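Phthiocerol/phthiodiolone dimycocerosyl transferase (Mycobacterium tuberculosis, PDB 1Q9J) probably catalyses the diesterification of phthiocerol, phthiodiolone and phenolphthiocerol with mycocerosic acids, the last step in making the dimycocerosate esters. Local coordinates at residues Ser55-Ser60 with Tyr121-Met126; Ala242-Leu247 with Ser408-Val413. One frame throughout, in Å; residues are numbered along the deposited sequence.

In the fold
Following the chain from the N terminus, contact 1 is the earlier of the two closures: strand 55-59, an outermost member of a three-stranded antiparallel sheet, meets the end of strand 117-123 in a five-stranded mixed sheet. The 60 residues between these segments contain strands but no helix. Contact 2 opens later and closes a longer excursion of 160 residues, bringing helix 399-412 near the C terminus back onto helix 237-253. The two closures follow in series, neither nesting nor crossing. The centres of contact 1 and contact 2 lie about 37 Å apart, on opposite sides of the chain's centre. Contact 1 joins two sheets next to the probable catalytic histidine; contact 2 joins two helices.

Contact 1 (Ser55-Ser60 with Tyr121-Met126); sequences SHLEQS and YLHHCM
Leu57, on strand 55-59, meets His123 and Cys125 at the HHxxxDG motif of this acyltransferase family, which here begins with His123 and His124 and includes Asp128. By similarity, His124 is the proton acceptor and Asp128 organises the active site.

The main interaction is CH-pi. Leu57 CD1 lies over one face of the His123 imidazole, 4.1 Å from the ring centroid and 23° off the normal, displaced toward the NE2-CE1 rim; its nearest ring atom is His123 NE2 at 3.9 Å. The two side chains approach from opposite directions. With CG anti to the backbone N (chi1 -166°), His123 extends its ring toward the strand, where it also makes an edge-to-face contact with Phe23. The neighbouring His124 stacks on Phe17.

Among hydrogen bonds, Met126 N to His123 O (3.0 Å) closes a turn just after strand 117-123, and a weak one links His123 NE2 to Phe17 O, so both histidines of the motif meet that one phenylalanine. On the other segment, His56 NE2 donates to Glu58 OE2 at 2.6 Å, nearly in the ring plane and on the anti lone pair of the carboxylate, and His56 ND1 is hydrogen-bonded to Asp70 OD2.

The other branch of Leu57 adds an apolar contact: its CD2 lies 4.3 Å from Cys125 SG.

Contact 2 (Ala242-Leu247 with Ser408-Val413); sequences AAAILL and SLLCTV
A helix-helix crossing within the C-terminal half of the fold brings Ala244, Leu247, Leu409 and Leu410 together. The short axes of 242-247 and 408-412 come within 9.9 Å of each other and cross at 126°, so these two segments run closer to antiparallel than to parallel. The nearest alpha carbons are Ala244 CA and Leu409 CA, 6.5 Å apart, which places the small alanine where the backbones are closest.

Apolar packing accounts for the contact, and two successive leucines meet the same alanine. Leu409 has CG anti to its own nitrogen (chi1 -170°), and its CD2 methyl settles against the alanine backbone, 3.9 Å from Ala244 O. That carbonyl also accepts a hydrogen bond from Thr248 OG1, so its polar demand is met within its own helix. Leu410 adopts the other common setting, with CG anti to the carbonyl carbon (chi1 -72°); although its first bond does not aim at the partner helix, its branch reaches across, and CD2 stands 3.6 Å from Ala244 CB. One turn further along, Leu247 CD1 approaches Leu409 CD2 methyl to methyl at 4.3 Å.

Beyond the touching leucines, Ser408 O takes two donors from opposite faces of its carbonyl plane: Cys411 N at 3.1 Å and Thr412 OG1 at 2.8 Å. The hydroxyl bond ties the side chain of Thr412 back to the helix four residues earlier.

Around the crossing, Leu410 also packs on Leu226 of helix 220-230, and Leu247 on Ile300 of helix 300-317, while Ala242 and Leu246 meet Tyr262 of strand 260-267. Helix 237-253 therefore contacts both helix 399-412 and a strand of the six-stranded mixed sheet.

Contact 1 (Ser55-Ser60 with Tyr121-Met126)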
ATOM      1  N   SER A  55     -17.930   9.678   3.381  1.00 35.02           N
ATOM      2  CA  SER A  55     -18.876   9.333   2.344  1.00 35.93           C
ATOM      3  C   SER A  55     -18.952   7.838   2.144  1.00 35.72           C
ATOM      4  O   SER A  55     -18.435   7.071   2.949  1.00 37.87           O
ATOM      5  CB  SER A  55     -18.451   9.971   1.040  1.00 39.85           C
ATOM      6  OG  SER A  55     -17.349   9.259   0.501  1.00 53.01           O
ATOM      7  N   HIS A  56     -19.596   7.443   1.052  1.00 34.14           N
ATOM      8  CA  HIS A  56     -19.759   6.047   0.713  1.00 37.13           C
ATOM      9  C   HIS A  56     -19.946   5.938  -0.784  1.00 39.50           C
ATOM     10  O   HIS A  56     -20.069   6.952  -1.471  1.00 40.82           O
ATOM     11  CB  HIS A  56     -20.970   5.454   1.420  1.00 38.51           C
ATOM     12  CG  HIS A  56     -22.264   6.104   1.055  1.00 40.26           C
ATOM     13  ND1 HIS A  56     -22.772   7.189   1.740  1.00 38.12           N
ATOM     14  CD2 HIS A  56     -23.134   5.852   0.048  1.00 40.25           C
ATOM     15  CE1 HIS A  56     -23.897   7.578   1.167  1.00 45.12           C
ATOM     16  NE2 HIS A  56     -24.139   6.783   0.138  1.00 40.90           N
ATOM     17  N   LEU A  57     -19.981   4.706  -1.283  1.00 41.16           N
ATOM     18  CA  LEU A  57     -20.130   4.462  -2.713  1.00 41.23           C
ATOM     19  C   LEU A  57     -21.496   3.920  -3.078  1.00 42.82           C
ATOM     20  O   LEU A  57     -22.081   3.143  -2.333  1.00 45.72           O
ATOM     21  CB  LEU A  57     -19.082   3.464  -3.183  1.00 42.39           C
ATOM     22  CG  LEU A  57     -17.628   3.884  -3.112  1.00 41.85           C
ATOM     23  CD1 LEU A  57     -16.782   2.647  -3.015  1.00 42.95           C
ATOM     24  CD2 LEU A  57     -17.266   4.732  -4.307  1.00 40.12           C
ATOM     25  N   GLU A  58     -21.977   4.326  -4.246  1.00 45.23           N
ATOM     26  CA  GLU A  58     -23.258   3.888  -4.760  1.00 47.26           C
ATOM     27  C   GLU A  58     -23.075   3.611  -6.242  1.00 49.62           C
ATOM     28  O   GLU A  58     -22.664   4.494  -6.981  1.00 52.36           O
ATOM     29  CB  GLU A  58     -24.302   4.980  -4.551  1.00 47.19           C
ATOM     30  CG  GLU A  58     -24.706   5.154  -3.096  1.00 46.04           C
ATOM     31  CD  GLU A  58     -25.811   6.188  -2.914  1.00 47.72           C
ATOM     32  OE1 GLU A  58     -26.556   6.436  -3.892  1.00 45.62           O
ATOM     33  OE2 GLU A  58     -25.940   6.728  -1.793  1.00 40.23           O
ATOM     34  N   GLN A  59     -23.355   2.387  -6.677  1.00 53.99           N
ATOM     35  CA  GLN A  59     -23.189   2.066  -8.083  1.00 63.76           C
ATOM     36  C   GLN A  59     -24.304   2.689  -8.911  1.00 67.98           C
ATOM     37  O   GLN A  59     -25.472   2.319  -8.783  1.00 68.37           O
ATOM     38  CB  GLN A  59     -23.164   0.559  -8.280  1.00 68.98           C
ATOM     39  CG  GLN A  59     -24.229  -0.160  -7.492  1.00 79.22           C
ATOM     40  CD  GLN A  59     -24.091  -1.662  -7.588  1.00 83.29           C
ATOM     41  OE1 GLN A  59     -24.075  -2.225  -8.688  1.00 83.90           O
ATOM     42  NE2 GLN A  59     -23.989  -2.325  -6.433  1.00 84.98           N
ATOM     43  N   SER A  60     -23.927   3.642  -9.758  1.00 74.15           N
ATOM     44  CA  SER A  60     -24.869   4.347 -10.616  1.00 78.67           C
ATOM     45  C   SER A  60     -25.500   3.424 -11.642  1.00 83.77           C
ATOM     46  O   SER A  60     -24.993   2.330 -11.917  1.00 82.26           O
ATOM     47  CB  SER A  60     -24.162   5.476 -11.362  1.00 78.48           C
ATOM     48  OG  SER A  60     -23.359   4.948 -12.403  1.00 77.41           O
ATOM     49  N   TYR A 121      -9.175   1.966   9.191  1.00 48.98           N
ATOM     50  CA  TYR A 121      -9.653   1.289   7.994  1.00 43.30           C
ATOM     51  C   TYR A 121      -9.998   2.367   6.992  1.00 43.32           C
ATOM     52  O   TYR A 121     -10.730   3.319   7.291  1.00 41.26           O
ATOM     53  CB  TYR A 121     -10.885   0.444   8.278  1.00 40.50           C
ATOM     54  CG  TYR A 121     -10.618  -0.709   9.199  1.00 40.08           C
ATOM     55  CD1 TYR A 121     -10.614  -0.528  10.576  1.00 38.51           C
ATOM     56  CD2 TYR A 121     -10.368  -1.991   8.693  1.00 40.56           C
ATOM     57  CE1 TYR A 121     -10.373  -1.596  11.425  1.00 42.60           C
ATOM     58  CE2 TYR A 121     -10.124  -3.069   9.533  1.00 36.72           C
ATOM     59  CZ  TYR A 121     -10.127  -2.864  10.902  1.00 41.16           C
ATOM     60  OH  TYR A 121      -9.859  -3.923  11.747  1.00 43.67           O
ATOM     61  N   LEU A 122      -9.472   2.199   5.789  1.00 43.87           N
ATOM     62  CA  LEU A 122      -9.652   3.183   4.753  1.00 40.58           C
ATOM     63  C   LEU A 122      -9.911   2.534   3.415  1.00 39.19           C
ATOM     64  O   LEU A 122      -9.151   1.684   2.971  1.00 43.75           O
ATOM     65  CB  LEU A 122      -8.384   4.012   4.680  1.00 35.95           C
ATOM     66  CG  LEU A 122      -8.405   5.288   3.857  1.00 42.26           C
ATOM     67  CD1 LEU A 122      -9.487   6.236   4.354  1.00 33.32           C
ATOM     68  CD2 LEU A 122      -7.024   5.909   3.979  1.00 33.53           C
ATOM     69  N   HIS A 123     -10.998   2.915   2.770  1.00 38.27           N
ATOM     70  CA  HIS A 123     -11.271   2.348   1.474  1.00 38.69           C
ATOM     71  C   HIS A 123     -10.183   2.824   0.508  1.00 41.15           C
ATOM     72  O   HIS A 123      -9.876   4.022   0.430  1.00 39.01           O
ATOM     73  CB  HIS A 123     -12.645   2.771   0.996  1.00 34.29           C
ATOM     74  CG  HIS A 123     -13.128   1.969  -0.164  1.00 36.17           C
ATOM     75  ND1 HIS A 123     -13.949   0.875  -0.011  1.00 43.25           N
ATOM     76  CD2 HIS A 123     -12.809   2.031  -1.481  1.00 37.23           C
ATOM     77  CE1 HIS A 123     -14.114   0.286  -1.186  1.00 43.40           C
ATOM     78  NE2 HIS A 123     -13.430   0.968  -2.088  1.00 40.95           N
ATOM     79  N   HIS A 124      -9.605   1.881  -0.228  1.00 42.11           N
ATOM     80  CA  HIS A 124      -8.511   2.185  -1.156  1.00 44.97           C
ATOM     81  C   HIS A 124      -8.824   3.166  -2.301  1.00 43.79           C
ATOM     82  O   HIS A 124      -7.916   3.698  -2.939  1.00 41.93           O
ATOM     83  CB  HIS A 124      -7.953   0.879  -1.734  1.00 49.00           C
ATOM     84  CG  HIS A 124      -6.499   0.939  -2.103  1.00 49.95           C
ATOM     85  ND1 HIS A 124      -5.989   1.857  -2.996  1.00 49.01           N
ATOM     86  CD2 HIS A 124      -5.460   0.138  -1.758  1.00 49.83           C
ATOM     87  CE1 HIS A 124      -4.706   1.617  -3.188  1.00 50.42           C
ATOM     88  NE2 HIS A 124      -4.359   0.578  -2.449  1.00 50.49           N
ATOM     89  N   CYS A 125     -10.100   3.418  -2.543  1.00 38.32           N
ATOM     90  CA  CYS A 125     -10.461   4.328  -3.598  1.00 35.43           C
ATOM     91  C   CYS A 125     -10.209   5.765  -3.109  1.00 36.78           C
ATOM     92  O   CYS A 125     -10.317   6.729  -3.858  1.00 36.66           O
ATOM     93  CB  CYS A 125     -11.937   4.132  -3.988  1.00 35.62           C
ATOM     94  SG  CYS A 125     -13.147   5.115  -2.983  1.00 41.45           S
ATOM     95  N   MET A 126      -9.853   5.905  -1.848  1.00 39.07           N
ATOM     96  CA  MET A 126      -9.610   7.227  -1.328  1.00 39.52           C
ATOM     97  C   MET A 126      -8.153   7.506  -1.052  1.00 42.95           C
ATOM     98  O   MET A 126      -7.789   8.630  -0.703  1.00 43.27           O
ATOM     99  CB  MET A 126     -10.401   7.398  -0.053  1.00 45.04           C
ATOM    100  CG  MET A 126     -11.884   7.256  -0.306  1.00 53.53           C
ATOM    101  SD  MET A 126     -12.565   8.760  -1.056  1.00 55.84           S
ATOM    102  CE  MET A 126     -12.302   9.803   0.346  1.00 51.05           C
TER

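Contact 2 (Ala242-Leu247 with Ser408-Val413)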
ATOM      1  N   ALA A 242      13.785  -7.359  -4.226  1.00 52.89           N
ATOM      2  CA  ALA A 242      13.012  -7.785  -5.386  1.00 53.45           C
ATOM      3  C   ALA A 242      13.705  -8.944  -6.088  1.00 55.26           C
ATOM      4  O   ALA A 242      13.057  -9.887  -6.546  1.00 50.53           O
ATOM      5  CB  ALA A 242      12.834  -6.617  -6.350  1.00 55.14           C
ATOM      6  N   ALA A 243      15.028  -8.850  -6.186  1.00 59.55           N
ATOM      7  CA  ALA A 243      15.826  -9.895  -6.813  1.00 59.89           C
ATOM      8  C   ALA A 243      15.569 -11.181  -6.024  1.00 60.38           C
ATOM      9  O   ALA A 243      15.174 -12.204  -6.585  1.00 58.82           O
ATOM     10  CB  ALA A 243      17.294  -9.526  -6.762  1.00 58.37           C
ATOM     11  N   ALA A 244      15.777 -11.112  -4.713  1.00 59.13           N
ATOM     12  CA  ALA A 244      15.552 -12.266  -3.856  1.00 63.44           C
ATOM     13  C   ALA A 244      14.165 -12.862  -4.108  1.00 66.84           C
ATOM     14  O   ALA A 244      14.005 -14.080  -4.227  1.00 72.40           O
ATOM     15  CB  ALA A 244      15.698 -11.877  -2.389  1.00 60.98           C
ATOM     16  N   ILE A 245      13.156 -12.006  -4.182  1.00 64.44           N
ATOM     17  CA  ILE A 245      11.799 -12.460  -4.432  1.00 62.67           C
ATOM     18  C   ILE A 245      11.707 -13.131  -5.803  1.00 65.17           C
ATOM     19  O   ILE A 245      11.201 -14.246  -5.926  1.00 64.04           O
ATOM     20  CB  ILE A 245      10.821 -11.264  -4.368  1.00 59.73           C
ATOM     21  CG1 ILE A 245      10.755 -10.761  -2.940  1.00 54.98           C
ATOM     22  CG2 ILE A 245       9.440 -11.657  -4.866  1.00 52.70           C
ATOM     23  CD1 ILE A 245      10.105  -9.438  -2.810  1.00 56.88           C
ATOM     24  N   LEU A 246      12.203 -12.450  -6.832  1.00 67.80           N
ATOM     25  CA  LEU A 246      12.151 -12.978  -8.190  1.00 71.94           C
ATOM     26  C   LEU A 246      12.925 -14.287  -8.377  1.00 73.87           C
ATOM     27  O   LEU A 246      12.489 -15.170  -9.124  1.00 76.01           O
ATOM     28  CB  LEU A 246      12.642 -11.920  -9.184  1.00 73.02           C
ATOM     29  CG  LEU A 246      11.651 -10.787  -9.459  1.00 72.99           C
ATOM     30  CD1 LEU A 246      12.353  -9.641 -10.151  1.00 73.05           C
ATOM     31  CD2 LEU A 246      10.499 -11.319 -10.309  1.00 71.64           C
ATOM     32  N   LEU A 247      14.068 -14.419  -7.711  1.00 71.49           N
ATOM     33  CA  LEU A 247      14.848 -15.647  -7.819  1.00 70.79           C
ATOM     34  C   LEU A 247      14.007 -16.794  -7.285  1.00 72.88           C
ATOM     35  O   LEU A 247      13.704 -17.750  -8.007  1.00 73.62           O
ATOM     36  CB  LEU A 247      16.139 -15.536  -7.010  1.00 66.52           C
ATOM     37  CG  LEU A 247      17.173 -14.620  -7.656  1.00 62.82           C
ATOM     38  CD1 LEU A 247      18.399 -14.540  -6.790  1.00 59.74           C
ATOM     39  CD2 LEU A 247      17.514 -15.147  -9.035  1.00 59.28           C
ATOM     40  N   SER A 408      15.940 -16.656   4.127  1.00 96.89           N
ATOM     41  CA  SER A 408      17.315 -17.120   4.254  1.00 95.36           C
ATOM     42  C   SER A 408      18.209 -16.584   3.131  1.00 92.22           C
ATOM     43  O   SER A 408      19.414 -16.414   3.314  1.00 91.41           O
ATOM     44  CB  SER A 408      17.348 -18.654   4.281  1.00 94.93           C
ATOM     45  OG  SER A 408      18.398 -19.140   5.115  1.00 96.26           O
ATOM     46  N   LEU A 409      17.609 -16.300   1.978  1.00 89.75           N
ATOM     47  CA  LEU A 409      18.364 -15.793   0.837  1.00 87.72           C
ATOM     48  C   LEU A 409      18.895 -14.382   1.070  1.00 89.70           C
ATOM     49  O   LEU A 409      19.949 -14.021   0.549  1.00 91.55           O
ATOM     50  CB  LEU A 409      17.505 -15.825  -0.427  1.00 82.16           C
ATOM     51  CG  LEU A 409      18.202 -15.552  -1.758  1.00 78.49           C
ATOM     52  CD1 LEU A 409      19.429 -16.423  -1.894  1.00 75.22           C
ATOM     53  CD2 LEU A 409      17.226 -15.824  -2.896  1.00 78.38           C
ATOM     54  N   LEU A 410      18.175 -13.584   1.853  1.00 90.21           N
ATOM     55  CA  LEU A 410      18.619 -12.224   2.140  1.00 92.80           C
ATOM     56  C   LEU A 410      19.673 -12.206   3.241  1.00 93.84           C
ATOM     57  O   LEU A 410      20.250 -11.157   3.550  1.00 93.19           O
ATOM     58  CB  LEU A 410      17.431 -11.340   2.548  1.00 93.81           C
ATOM     59  CG  LEU A 410      16.427 -10.925   1.467  1.00 92.65           C
ATOM     60  CD1 LEU A 410      15.336 -10.082   2.097  1.00 91.56           C
ATOM     61  CD2 LEU A 410      17.135 -10.139   0.370  1.00 91.76           C
ATOM     62  N   CYS A 411      19.925 -13.370   3.832  1.00 96.22           N
ATOM     63  CA  CYS A 411      20.908 -13.497   4.916  1.00 97.46           C
ATOM     64  C   CYS A 411      22.156 -14.213   4.431  1.00 97.32           C
ATOM     65  O   CYS A 411      23.184 -14.226   5.106  1.00 94.79           O
ATOM     66  CB  CYS A 411      20.299 -14.281   6.080  1.00 97.85           C
ATOM     67  SG  CYS A 411      18.726 -13.617   6.666  1.00 97.62           S
ATOM     68  N   THR A 412      22.040 -14.803   3.248  1.00100.30           N
ATOM     69  CA  THR A 412      23.121 -15.541   2.620  1.00102.88           C
ATOM     70  C   THR A 412      23.966 -14.639   1.716  1.00104.84           C
ATOM     71  O   THR A 412      25.189 -14.581   1.844  1.00106.41           O
ATOM     72  CB  THR A 412      22.553 -16.702   1.772  1.00102.01           C
ATOM     73  OG1 THR A 412      21.887 -17.635   2.628  1.00 97.75           O
ATOM     74  CG2 THR A 412      23.657 -17.410   1.011  1.00102.23           C
ATOM     75  N   VAL A 413      23.301 -13.938   0.805  1.00106.19           N
ATOM     76  CA  VAL A 413      23.968 -13.056  -0.144  1.00107.80           C
ATOM     77  C   VAL A 413      24.971 -12.063   0.454  1.00107.47           C
ATOM     78  O   VAL A 413      26.068 -11.887  -0.079  1.00106.50           O
ATOM     79  CB  VAL A 413      22.931 -12.263  -0.965  1.00109.04           C
ATOM     80  CG1 VAL A 413      23.625 -11.496  -2.078  1.00112.33           C
ATOM     81  CG2 VAL A 413      21.894 -13.213  -1.541  1.00108.52           C
TER